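Local coordinates for type IV pilus assembly protein PilF (Thermus thermophilus HB8, PDB 5OIU), which probably powers type IVa pilus assembly as a hexameric ATPase motor of the type II/IV secretion family, converting ATP binding and hydrolysis into movement, at residues 6-11 with 61-66; 68-73 with 96-101; 202-207 with 213-218; 206-211 with 230-235. All coordinates share one frame; numbering follows the deposited sequence.

Contact 1 of 4, residues 6-11 with 61-66; sequences SAAQKF and ISVVKI
V63 sets both of its methyl groups against the turn of helix 6-22 that carries A8 and Q9. CG2 lies against the backbone of helix 6-22, 3.8 Å from A8 CB and 3.7 Å from Q9 N, while CG1 lies 3.7 Å from Q9 CG. The first torsion explains the division: with CG1 anti to its own backbone N (chi1 177°), the two branches of V63 straddle the approach to Q9, and CG2 is left to meet A8. Only the aliphatic root of Q9 takes part, and its side chain crosses that of V63 at about a right angle. The two helices come close here, with Q9 CA and V63 CA 5.8 Å apart. A short side chain such as A8 permits this, and a beta-branched valine is broad near its backbone without being long. Helices 6-22 and 57-67 pack on each other and on strands of the six-stranded antiparallel sheet of the N-terminal part of the chain, an arrangement consistent with the PAS-like N-terminal domain of secretion ATPases. A glycine in place of V63 would probably leave A8 CB and Q9 CG without the methyls of V63 and open a gap between the helices. A8 also packs on A59 and V60, so it belongs to the same interface as V63, whereas I61, on another face of helix 57-67, packs on E105 and A107 of strand 104-111.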
loop_
_atom_site.group_PDB
_atom_site.type_symbol
_atom_site.label_atom_id
_atom_site.label_comp_id
_atom_site.label_asym_id
_atom_site.label_seq_id
_atom_site.Cartn_x
_atom_site.Cartn_y
_atom_site.Cartn_z
ATOM N N SER C 6 18.077 -43.724 -21.665
ATOM C CA SER C 6 18.127 -43.814 -23.114
ATOM C C SER C 6 17.064 -44.756 -23.633
ATOM O O SER C 6 16.540 -44.536 -24.725
ATOM C CB SER C 6 19.510 -44.265 -23.607
ATOM O OG SER C 6 19.794 -43.711 -24.887
ATOM N N ALA C 7 16.704 -45.779 -22.855
ATOM C CA ALA C 7 15.474 -46.503 -23.143
ATOM C C ALA C 7 14.282 -45.555 -23.143
ATOM O O ALA C 7 13.409 -45.638 -24.016
ATOM C CB ALA C 7 15.262 -47.627 -22.130
ATOM N N ALA C 8 14.233 -44.638 -22.176
ATOM C CA ALA C 8 13.133 -43.684 -22.145
ATOM C C ALA C 8 13.258 -42.671 -23.277
ATOM O O ALA C 8 12.263 -42.350 -23.941
ATOM C CB ALA C 8 13.079 -42.988 -20.785
ATOM N N GLN C 9 14.475 -42.177 -23.526
ATOM C CA GLN C 9 14.669 -41.157 -24.553
ATOM C C GLN C 9 14.287 -41.679 -25.926
ATOM O O GLN C 9 13.729 -40.944 -26.747
ATOM C CB GLN C 9 16.117 -40.686 -24.559
ATOM C CG GLN C 9 16.280 -39.214 -24.829
ATOM C CD GLN C 9 17.591 -38.709 -24.315
ATOM O OE1 GLN C 9 18.078 -39.165 -23.272
ATOM N NE2 GLN C 9 18.183 -37.762 -25.036
ATOM N N LYS C 10 14.596 -42.946 -26.193
ATOM C CA LYS C 10 14.256 -43.553 -27.470
ATOM C C LYS C 10 12.754 -43.740 -27.597
ATOM O O LYS C 10 12.203 -43.663 -28.705
ATOM C CB LYS C 10 14.996 -44.887 -27.608
ATOM C CG LYS C 10 14.565 -45.745 -28.782
ATOM C CD LYS C 10 15.444 -46.980 -28.929
ATOM C CE LYS C 10 15.000 -47.829 -30.110
ATOM N NZ LYS C 10 14.037 -48.875 -29.705
ATOM N N PHE C 11 12.074 -43.964 -26.472
ATOM C CA PHE C 11 10.625 -44.102 -26.508
ATOM C C PHE C 11 9.960 -42.770 -26.844
ATOM O O PHE C 11 9.110 -42.698 -27.742
ATOM C CB PHE C 11 10.115 -44.637 -25.175
ATOM C CG PHE C 11 8.630 -44.739 -25.118
ATOM C CD1 PHE C 11 7.987 -45.831 -25.679
ATOM C CD2 PHE C 11 7.869 -43.723 -24.545
ATOM C CE1 PHE C 11 6.611 -45.930 -25.654
ATOM C CE2 PHE C 11 6.505 -43.805 -24.524
ATOM C CZ PHE C 11 5.870 -44.916 -25.078
ATOM N N ILE C 61 8.980 -39.450 -17.976
ATOM C CA ILE C 61 8.627 -38.097 -17.548
ATOM C C ILE C 61 9.864 -37.218 -17.441
ATOM O O ILE C 61 9.790 -36.000 -17.619
ATOM C CB ILE C 61 7.837 -38.170 -16.221
ATOM C CG1 ILE C 61 6.425 -38.665 -16.496
ATOM C CG2 ILE C 61 7.759 -36.818 -15.499
ATOM C CD1 ILE C 61 5.533 -37.606 -17.076
ATOM N N SER C 62 11.022 -37.808 -17.159
ATOM C CA SER C 62 12.233 -37.002 -17.068
ATOM C C SER C 62 12.665 -36.514 -18.443
ATOM O O SER C 62 12.991 -35.335 -18.620
ATOM C CB SER C 62 13.345 -37.800 -16.396
ATOM O OG SER C 62 14.249 -36.931 -15.732
ATOM N N VAL C 63 12.668 -37.410 -19.436
ATOM C CA VAL C 63 13.031 -37.016 -20.797
ATOM C C VAL C 63 12.106 -35.917 -21.289
ATOM O O VAL C 63 12.538 -34.913 -21.869
ATOM C CB VAL C 63 12.988 -38.230 -21.742
ATOM C CG1 VAL C 63 13.296 -37.798 -23.145
ATOM C CG2 VAL C 63 13.967 -39.287 -21.280
ATOM N N VAL C 64 10.814 -36.099 -21.049
ATOM C CA VAL C 64 9.816 -35.150 -21.511
ATOM C C VAL C 64 9.953 -33.818 -20.774
ATOM O O VAL C 64 9.813 -32.740 -21.371
ATOM C CB VAL C 64 8.434 -35.797 -21.338
ATOM C CG1 VAL C 64 7.364 -34.799 -21.479
ATOM C CG2 VAL C 64 8.273 -36.894 -22.357
ATOM N N LYS C 65 10.264 -33.868 -19.471
ATOM C CA LYS C 65 10.437 -32.643 -18.694
ATOM C C LYS C 65 11.658 -31.871 -19.160
ATOM O O LYS C 65 11.593 -30.649 -19.341
ATOM C CB LYS C 65 10.553 -32.954 -17.201
ATOM C CG LYS C 65 9.258 -32.842 -16.448
ATOM C CD LYS C 65 9.484 -33.000 -14.976
ATOM C CE LYS C 65 8.189 -33.279 -14.254
ATOM N NZ LYS C 65 8.374 -33.079 -12.793
ATOM N N ILE C 66 12.787 -32.564 -19.351
ATOM C CA ILE C 66 13.993 -31.883 -19.809
ATOM C C ILE C 66 13.765 -31.272 -21.182
ATOM O O ILE C 66 14.234 -30.165 -21.467
ATOM C CB ILE C 66 15.195 -32.843 -19.811
ATOM C CG1 ILE C 66 15.740 -33.001 -18.403
ATOM C CG2 ILE C 66 16.309 -32.297 -20.684
ATOM C CD1 ILE C 66 16.496 -34.272 -18.227
#

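Contact 2 of 4, residues 68-73 with 96-101; sequences GGLNIA and LSTLPT
L70 holds CG anti to its carbonyl carbon (chi1 -49°) and L96 holds CG anti to its backbone N (chi1 169°), and these choices bring CD1 of L70 to within 3.6 Å of CD2 of L96. The two leucines cross at a slant and meet through these methyls. The same CD1 reaches T98 CG2, tip to tip, at 3.9 Å; threonine suits this place because it offers a methyl to the leucine. L96 CD2 also rests on the backbone of G68, 4.2 Å from its CA. A beta carbon there would clash with that methyl, which favours glycine, while G69 has the positive phi of a Schellman motif closing helix 57-67. Further on, N71 forms an Asx turn: A73 N donates to N71 OD1 at 2.7 Å, from well above the carbonyl plane, a bond made within the loop itself. The contact thus tucks the exit of helix 57-67 against one side of strand 90-101. Around it, L70 leans on K65 and Q79, L96 on V64, V83 and M109, and strand 90-101 runs between strands 79-87 and 104-111 in the antiparallel sheet.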
loop_
_atom_site.group_PDB
_atom_site.type_symbol
_atom_site.label_atom_id
_atom_site.label_comp_id
_atom_site.label_asym_id
_atom_site.label_seq_id
_atom_site.Cartn_x
_atom_site.Cartn_y
_atom_site.Cartn_z
ATOM N N GLY C 68 11.097 -29.989 -22.271
ATOM C CA GLY C 68 10.330 -28.776 -22.139
ATOM C C GLY C 68 10.902 -27.777 -21.171
ATOM O O GLY C 68 10.255 -26.754 -20.913
ATOM N N GLY C 69 12.087 -28.042 -20.620
ATOM C CA GLY C 69 12.676 -27.175 -19.602
ATOM C C GLY C 69 11.877 -27.087 -18.318
ATOM O O GLY C 69 11.715 -25.995 -17.758
ATOM N N LEU C 70 11.342 -28.207 -17.855
ATOM C CA LEU C 70 10.610 -28.256 -16.602
ATOM C C LEU C 70 11.524 -28.779 -15.500
ATOM O O LEU C 70 12.592 -29.338 -15.761
ATOM C CB LEU C 70 9.375 -29.141 -16.745
ATOM C CG LEU C 70 8.529 -28.815 -17.973
ATOM C CD1 LEU C 70 7.293 -29.684 -18.038
ATOM C CD2 LEU C 70 8.148 -27.352 -17.931
ATOM N N ASN C 71 11.100 -28.587 -14.255
ATOM C CA ASN C 71 11.901 -29.039 -13.127
ATOM C C ASN C 71 11.596 -30.507 -12.858
ATOM O O ASN C 71 10.448 -30.868 -12.574
ATOM C CB ASN C 71 11.635 -28.171 -11.895
ATOM C CG ASN C 71 12.280 -28.723 -10.632
ATOM O OD1 ASN C 71 13.196 -29.549 -10.683
ATOM N ND2 ASN C 71 11.798 -28.265 -9.485
ATOM N N ILE C 72 12.627 -31.349 -12.963
ATOM C CA ILE C 72 12.489 -32.775 -12.667
ATOM C C ILE C 72 12.151 -33.004 -11.202
ATOM O O ILE C 72 11.468 -33.976 -10.857
ATOM C CB ILE C 72 13.790 -33.511 -13.047
ATOM C CG1 ILE C 72 13.981 -33.530 -14.562
ATOM C CG2 ILE C 72 13.833 -34.935 -12.433
ATOM C CD1 ILE C 72 15.347 -33.959 -14.931
ATOM N N ALA C 73 12.635 -32.132 -10.318
ATOM C CA ALA C 73 12.498 -32.369 -8.885
ATOM C C ALA C 73 11.078 -32.122 -8.388
ATOM O O ALA C 73 10.644 -32.776 -7.433
ATOM C CB ALA C 73 13.487 -31.493 -8.117
ATOM N N LEU C 96 3.712 -28.864 -23.951
ATOM C CA LEU C 96 3.867 -29.905 -22.947
ATOM C C LEU C 96 3.186 -29.501 -21.640
ATOM O O LEU C 96 3.242 -28.338 -21.232
ATOM C CB LEU C 96 5.348 -30.198 -22.702
ATOM C CG LEU C 96 5.626 -31.093 -21.484
ATOM C CD1 LEU C 96 4.925 -32.431 -21.595
ATOM C CD2 LEU C 96 7.106 -31.294 -21.274
ATOM N N SER C 97 2.530 -30.467 -20.991
ATOM C CA SER C 97 1.862 -30.241 -19.716
ATOM C C SER C 97 2.027 -31.471 -18.843
ATOM O O SER C 97 1.724 -32.578 -19.289
ATOM C CB SER C 97 0.378 -29.938 -19.922
ATOM O OG SER C 97 -0.394 -30.358 -18.812
ATOM N N THR C 98 2.528 -31.291 -17.616
ATOM C CA THR C 98 2.644 -32.390 -16.668
ATOM C C THR C 98 1.743 -32.126 -15.475
ATOM O O THR C 98 1.712 -31.014 -14.940
ATOM C CB THR C 98 4.084 -32.616 -16.177
ATOM O OG1 THR C 98 4.516 -31.503 -15.389
ATOM C CG2 THR C 98 5.031 -32.838 -17.346
ATOM N N LEU C 99 1.022 -33.162 -15.054
ATOM C CA LEU C 99 0.029 -33.026 -14.036
ATOM C C LEU C 99 0.168 -34.185 -13.059
ATOM O O LEU C 99 0.169 -35.354 -13.486
ATOM C CB LEU C 99 -1.362 -33.009 -14.660
ATOM C CG LEU C 99 -2.563 -32.996 -13.717
ATOM C CD1 LEU C 99 -2.953 -31.565 -13.383
ATOM C CD2 LEU C 99 -3.734 -33.740 -14.354
ATOM N N PRO C 100 0.288 -33.903 -11.763
ATOM C CA PRO C 100 0.260 -34.981 -10.765
ATOM C C PRO C 100 -1.078 -35.706 -10.789
ATOM O O PRO C 100 -2.136 -35.082 -10.898
ATOM C CB PRO C 100 0.453 -34.247 -9.428
ATOM C CG PRO C 100 0.682 -32.804 -9.756
ATOM C CD PRO C 100 0.252 -32.559 -11.158
ATOM N N THR C 101 -1.024 -37.032 -10.675
ATOM C CA THR C 101 -2.202 -37.865 -10.504
ATOM C C THR C 101 -1.950 -38.844 -9.375
ATOM O O THR C 101 -0.887 -38.857 -8.744
ATOM C CB THR C 101 -2.579 -38.648 -11.770
ATOM O OG1 THR C 101 -1.646 -39.722 -11.960
ATOM C CG2 THR C 101 -2.584 -37.743 -12.985
#

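Contact 3 of 4, residues 202-207 with 213-218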
loop_
_atom_site.group_PDB
_atom_site.type_symbol
_atom_site.label_atom_id
_atom_site.label_comp_id
_atom_site.label_asym_id
_atom_site.label_seq_id
_atom_site.Cartn_x
_atom_site.Cartn_y
_atom_site.Cartn_z
ATOM N N ARG C 202 21.916 -9.181 -19.032
ATOM C CA ARG C 202 23.299 -8.991 -19.450
ATOM C C ARG C 202 23.386 -8.681 -20.942
ATOM O O ARG C 202 24.149 -7.795 -21.353
ATOM C CB ARG C 202 24.127 -10.225 -19.104
ATOM C CG ARG C 202 25.520 -10.221 -19.708
ATOM C CD ARG C 202 26.442 -9.264 -18.973
ATOM N NE ARG C 202 27.822 -9.363 -19.449
ATOM C CZ ARG C 202 28.620 -10.407 -19.227
ATOM N NH1 ARG C 202 28.183 -11.453 -18.523
ATOM N NH2 ARG C 202 29.861 -10.402 -19.706
ATOM N N ALA C 203 22.590 -9.377 -21.765
ATOM C CA ALA C 203 22.522 -9.048 -23.188
ATOM C C ALA C 203 21.951 -7.649 -23.410
ATOM O O ALA C 203 22.494 -6.863 -24.194
ATOM C CB ALA C 203 21.685 -10.088 -23.929
ATOM N N LEU C 204 20.854 -7.318 -22.727
ATOM C CA LEU C 204 20.172 -6.054 -22.990
ATOM C C LEU C 204 21.074 -4.864 -22.656
ATOM O O LEU C 204 21.069 -3.844 -23.363
ATOM C CB LEU C 204 18.867 -6.003 -22.192
ATOM C CG LEU C 204 17.784 -4.972 -22.519
ATOM C CD1 LEU C 204 17.602 -4.877 -24.014
ATOM C CD2 LEU C 204 16.457 -5.298 -21.818
ATOM N N ARG C 205 21.873 -4.985 -21.594
ATOM C CA ARG C 205 22.814 -3.928 -21.244
ATOM C C ARG C 205 23.902 -3.775 -22.308
ATOM O O ARG C 205 24.311 -2.655 -22.637
ATOM C CB ARG C 205 23.432 -4.217 -19.877
ATOM C CG ARG C 205 23.879 -2.979 -19.147
ATOM C CD ARG C 205 24.233 -3.300 -17.676
ATOM N NE ARG C 205 23.120 -3.271 -16.710
ATOM C CZ ARG C 205 22.343 -2.211 -16.454
ATOM N NH1 ARG C 205 22.516 -1.061 -17.123
ATOM N NH2 ARG C 205 21.372 -2.305 -15.532
ATOM N N ALA C 206 24.382 -4.885 -22.860
ATOM C CA ALA C 206 25.340 -4.786 -23.950
ATOM C C ALA C 206 24.739 -4.049 -25.147
ATOM O O ALA C 206 25.429 -3.271 -25.819
ATOM C CB ALA C 206 25.812 -6.178 -24.343
ATOM N N PHE C 207 23.435 -4.239 -25.388
ATOM C CA PHE C 207 22.751 -3.595 -26.505
ATOM C C PHE C 207 22.910 -2.086 -26.508
ATOM O O PHE C 207 22.776 -1.467 -27.569
ATOM C CB PHE C 207 21.262 -3.904 -26.475
ATOM C CG PHE C 207 20.928 -5.300 -26.852
ATOM C CD1 PHE C 207 21.922 -6.248 -27.018
ATOM C CD2 PHE C 207 19.605 -5.671 -27.025
ATOM C CE1 PHE C 207 21.621 -7.527 -27.351
ATOM C CE2 PHE C 207 19.288 -6.978 -27.370
ATOM C CZ PHE C 207 20.306 -7.898 -27.539
ATOM N N ASP C 213 18.472 0.967 -33.067
ATOM C CA ASP C 213 17.280 1.785 -33.209
ATOM C C ASP C 213 16.061 1.084 -32.644
ATOM O O ASP C 213 15.270 1.683 -31.912
ATOM C CB ASP C 213 17.029 2.129 -34.690
ATOM C CG ASP C 213 18.179 2.936 -35.302
ATOM O OD1 ASP C 213 18.285 4.146 -34.994
ATOM O OD2 ASP C 213 18.978 2.348 -36.060
ATOM N N ILE C 214 15.908 -0.198 -32.959
ATOM C CA ILE C 214 14.792 -1.008 -32.511
ATOM C C ILE C 214 15.353 -2.150 -31.685
ATOM O O ILE C 214 16.236 -2.882 -32.148
ATOM C CB ILE C 214 13.981 -1.545 -33.699
ATOM C CG1 ILE C 214 13.328 -0.392 -34.470
ATOM C CG2 ILE C 214 12.968 -2.584 -33.215
ATOM C CD1 ILE C 214 12.805 -0.798 -35.851
ATOM N N ILE C 215 14.851 -2.293 -30.464
ATOM C CA ILE C 215 15.225 -3.389 -29.592
ATOM C C ILE C 215 13.996 -4.247 -29.357
ATOM O O ILE C 215 12.909 -3.727 -29.070
ATOM C CB ILE C 215 15.799 -2.881 -28.261
ATOM C CG1 ILE C 215 17.175 -2.254 -28.508
ATOM C CG2 ILE C 215 15.890 -4.024 -27.268
ATOM C CD1 ILE C 215 17.679 -1.390 -27.388
ATOM N N MET C 216 14.164 -5.559 -29.462
ATOM C CA MET C 216 13.095 -6.500 -29.158
ATOM C C MET C 216 13.523 -7.374 -27.991
ATOM O O MET C 216 14.513 -8.108 -28.089
ATOM C CB MET C 216 12.749 -7.364 -30.367
ATOM C CG MET C 216 11.336 -7.961 -30.286
ATOM S SD MET C 216 11.176 -9.420 -29.217
ATOM C CE MET C 216 11.585 -10.729 -30.375
ATOM N N VAL C 217 12.773 -7.303 -26.899
ATOM C CA VAL C 217 13.013 -8.133 -25.729
ATOM C C VAL C 217 11.980 -9.263 -25.759
ATOM O O VAL C 217 10.773 -9.017 -25.654
ATOM C CB VAL C 217 12.928 -7.304 -24.447
ATOM C CG1 VAL C 217 13.113 -8.187 -23.240
ATOM C CG2 VAL C 217 13.978 -6.210 -24.465
ATOM N N GLY C 218 12.448 -10.509 -25.926
ATOM C CA GLY C 218 11.526 -11.617 -26.134
ATOM C C GLY C 218 10.619 -11.871 -24.948
ATOM O O GLY C 218 9.476 -12.322 -25.113
#
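L204 and I215 meet through methyls, L204 CD1 lying 3.8 Å from I215 CG2 on the neighbouring strand. The other branch of L204, CD2, approaches V217 CG2 at 3.7 Å, the two side chains crossing at about a right angle, so that one leucine spans two strand residues facing the same helix. I215 CG2 serves a second partner: it sits at the edge of the F207 ring, near the ring plane and 4.1 Å from CD2. The contact is wholly apolar, and beta-branched residues suit the strand, while leucine and phenylalanine supply the length needed to cross from the helix. The first torsion of L204 places CG anti to the backbone N (chi1 -165°) and carries both methyls toward the sheet although its CB does not point straight at it. The ring of F207 is backed by its own helix, A203 C and L204 CA lying above one face, offset toward its rim. Farther out, L204 is packed by T225, I228 and A229 of helix 223-235, F207 meets Q174 of strand 173-177, and L99 of a neighbouring subunit packs on F207. On the other face of the sheet, I214 and M216 turn to helix 155-166, which follows the ATP-binding P-loop. Strand 214-217 lies between parallel strands 173-177 and 238-243, with helices on both faces: the layered alpha/beta core of a P-loop NTPase. By sequence and position it is probably the Walker B strand.

Contact 4 of 4, residues 206-211 with 230-235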
loop_
_atom_site.group_PDB
_atom_site.type_symbol
_atom_site.label_atom_id
_atom_site.label_comp_id
_atom_site.label_asym_id
_atom_site.label_seq_id
_atom_site.Cartn_x
_atom_site.Cartn_y
_atom_site.Cartn_z
ATOM N N ALA C 206 24.382 -4.885 -22.860
ATOM C CA ALA C 206 25.340 -4.786 -23.950
ATOM C C ALA C 206 24.739 -4.049 -25.147
ATOM O O ALA C 206 25.429 -3.271 -25.819
ATOM C CB ALA C 206 25.812 -6.178 -24.343
ATOM N N PHE C 207 23.435 -4.239 -25.388
ATOM C CA PHE C 207 22.751 -3.595 -26.505
ATOM C C PHE C 207 22.910 -2.086 -26.508
ATOM O O PHE C 207 22.776 -1.467 -27.569
ATOM C CB PHE C 207 21.262 -3.904 -26.475
ATOM C CG PHE C 207 20.928 -5.300 -26.852
ATOM C CD1 PHE C 207 21.922 -6.248 -27.018
ATOM C CD2 PHE C 207 19.605 -5.671 -27.025
ATOM C CE1 PHE C 207 21.621 -7.527 -27.351
ATOM C CE2 PHE C 207 19.288 -6.978 -27.370
ATOM C CZ PHE C 207 20.306 -7.898 -27.539
ATOM N N LEU C 208 23.181 -1.476 -25.353
ATOM C CA LEU C 208 23.282 -0.020 -25.307
ATOM C C LEU C 208 24.547 0.500 -25.989
ATOM O O LEU C 208 24.591 1.674 -26.376
ATOM C CB LEU C 208 23.185 0.453 -23.855
ATOM C CG LEU C 208 21.771 0.137 -23.339
ATOM C CD1 LEU C 208 21.512 0.758 -21.979
ATOM C CD2 LEU C 208 20.717 0.582 -24.375
ATOM N N ARG C 209 25.564 -0.342 -26.177
ATOM C CA ARG C 209 26.759 0.057 -26.907
ATOM C C ARG C 209 26.805 -0.535 -28.307
ATOM O O ARG C 209 27.863 -0.554 -28.933
ATOM C CB ARG C 209 28.008 -0.321 -26.114
ATOM C CG ARG C 209 28.333 0.742 -25.080
ATOM C CD ARG C 209 29.643 0.492 -24.351
ATOM N NE ARG C 209 29.455 -0.362 -23.188
ATOM C CZ ARG C 209 29.135 0.092 -21.980
ATOM N NH1 ARG C 209 28.959 1.396 -21.786
ATOM N NH2 ARG C 209 28.979 -0.760 -20.971
ATOM N N GLN C 210 25.663 -0.987 -28.819
ATOM C CA GLN C 210 25.560 -1.583 -30.142
ATOM C C GLN C 210 24.805 -0.705 -31.117
ATOM O O GLN C 210 24.368 -1.193 -32.169
ATOM C CB GLN C 210 24.896 -2.958 -30.038
ATOM C CG GLN C 210 25.852 -4.058 -29.601
ATOM C CD GLN C 210 26.516 -4.756 -30.793
ATOM O OE1 GLN C 210 25.880 -4.974 -31.821
ATOM N NE2 GLN C 210 27.792 -5.106 -30.655
ATOM N N ASP C 211 24.639 0.577 -30.771
ATOM C CA ASP C 211 23.973 1.615 -31.558
ATOM C C ASP C 211 22.723 1.046 -32.227
ATOM O O ASP C 211 22.625 1.011 -33.475
ATOM C CB ASP C 211 24.941 2.228 -32.567
ATOM C CG ASP C 211 24.335 3.325 -33.476
ATOM O OD1 ASP C 211 23.832 4.298 -32.882
ATOM O OD2 ASP C 211 24.577 3.314 -34.730
ATOM N N THR C 230 12.881 -0.301 -19.919
ATOM C CA THR C 230 12.251 1.012 -19.789
ATOM C C THR C 230 13.267 2.127 -20.005
ATOM O O THR C 230 12.965 3.134 -20.651
ATOM C CB THR C 230 11.587 1.167 -18.418
ATOM O OG1 THR C 230 10.712 0.069 -18.175
ATOM C CG2 THR C 230 10.773 2.449 -18.359
ATOM N N GLU C 231 14.477 1.954 -19.472
ATOM C CA GLU C 231 15.522 2.962 -19.633
ATOM C C GLU C 231 15.868 3.157 -21.105
ATOM O O GLU C 231 16.003 4.296 -21.570
ATOM C CB GLU C 231 16.759 2.549 -18.823
ATOM C CG GLU C 231 18.081 3.234 -19.192
ATOM C CD GLU C 231 19.278 2.680 -18.398
ATOM O OE1 GLU C 231 19.073 1.758 -17.573
ATOM O OE2 GLU C 231 20.420 3.172 -18.595
ATOM N N ALA C 232 15.985 2.059 -21.860
ATOM C CA ALA C 232 16.324 2.184 -23.275
ATOM C C ALA C 232 15.203 2.857 -24.058
ATOM O O ALA C 232 15.474 3.590 -25.011
ATOM C CB ALA C 232 16.649 0.815 -23.868
ATOM N N ALA C 233 13.944 2.650 -23.673
ATOM C CA ALA C 233 12.889 3.450 -24.279
ATOM C C ALA C 233 13.028 4.927 -23.910
ATOM O O ALA C 233 12.795 5.804 -24.749
ATOM C CB ALA C 233 11.523 2.922 -23.873
ATOM N N LEU C 234 13.427 5.219 -22.664
ATOM C CA LEU C 234 13.532 6.605 -22.208
ATOM C C LEU C 234 14.601 7.376 -22.975
ATOM O O LEU C 234 14.369 8.506 -23.418
ATOM C CB LEU C 234 13.835 6.644 -20.716
ATOM C CG LEU C 234 12.603 6.373 -19.865
ATOM C CD1 LEU C 234 12.970 6.312 -18.398
ATOM C CD2 LEU C 234 11.564 7.442 -20.141
ATOM N N THR C 235 15.785 6.790 -23.123
ATOM C CA THR C 235 16.880 7.488 -23.782
ATOM C C THR C 235 16.651 7.680 -25.280
ATOM O O THR C 235 17.391 8.454 -25.902
ATOM C CB THR C 235 18.194 6.750 -23.538
ATOM O OG1 THR C 235 18.149 5.474 -24.179
ATOM C CG2 THR C 235 18.392 6.528 -22.058
#
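The carboxylate of E231 is the flat group that meets its partner across this contact: CD1 of L208 stands over one face of it, above OE2 and 4.3 Å away, a loose apposition of methyl and oxygen with no bond between them. The firmer touch is made by the other branch, L208 CD2, which lies 4.1 Å from A232 CB. With CG anti to its carbonyl carbon (chi1 -66°), L208 projects from the turn toward helix 223-235, and the small side chain of A232 leaves room for it; H237 packs on both L208 and A232. The turn itself is braced by backbone bonds, R209 N to A206 O at 3.0 Å and Q210 N to F207 O at 3.2 Å. Beyond L208 it faces a neighbouring subunit, where R209 pairs with D80, D211 pairs with R41 and R110, and Q210 bonds to S97, all four partners being on that subunit. Chemically, then, the segment is divided: L208 gives the inward grip, which is van der Waals contact without directional bonds, whereas the polar residues after it carry the specific pairing between subunits.

The contacts form two pairs in separate parts of the chain. Contacts 1 and 2, with centres 12 Å apart, share helix 57-67 and its exit: K65 O probably accepts from L70 N at 2.9 Å, and K65 NZ probably bonds N71 O at 3.0 Å. Contacts 3 and 4 lie 7 Å apart between centres, share A206 and F207, and touch where I215 CD1 meets A232 CB. The pairs do not touch within one chain, contacts 1 and 3 being 35 Å apart centre to centre, yet S97 of contact 2 bonds Q210 of contact 4 between subunits. The side chains of L96 and V217 lie about 11 and 12 Å from bound ATP, outside its pocket.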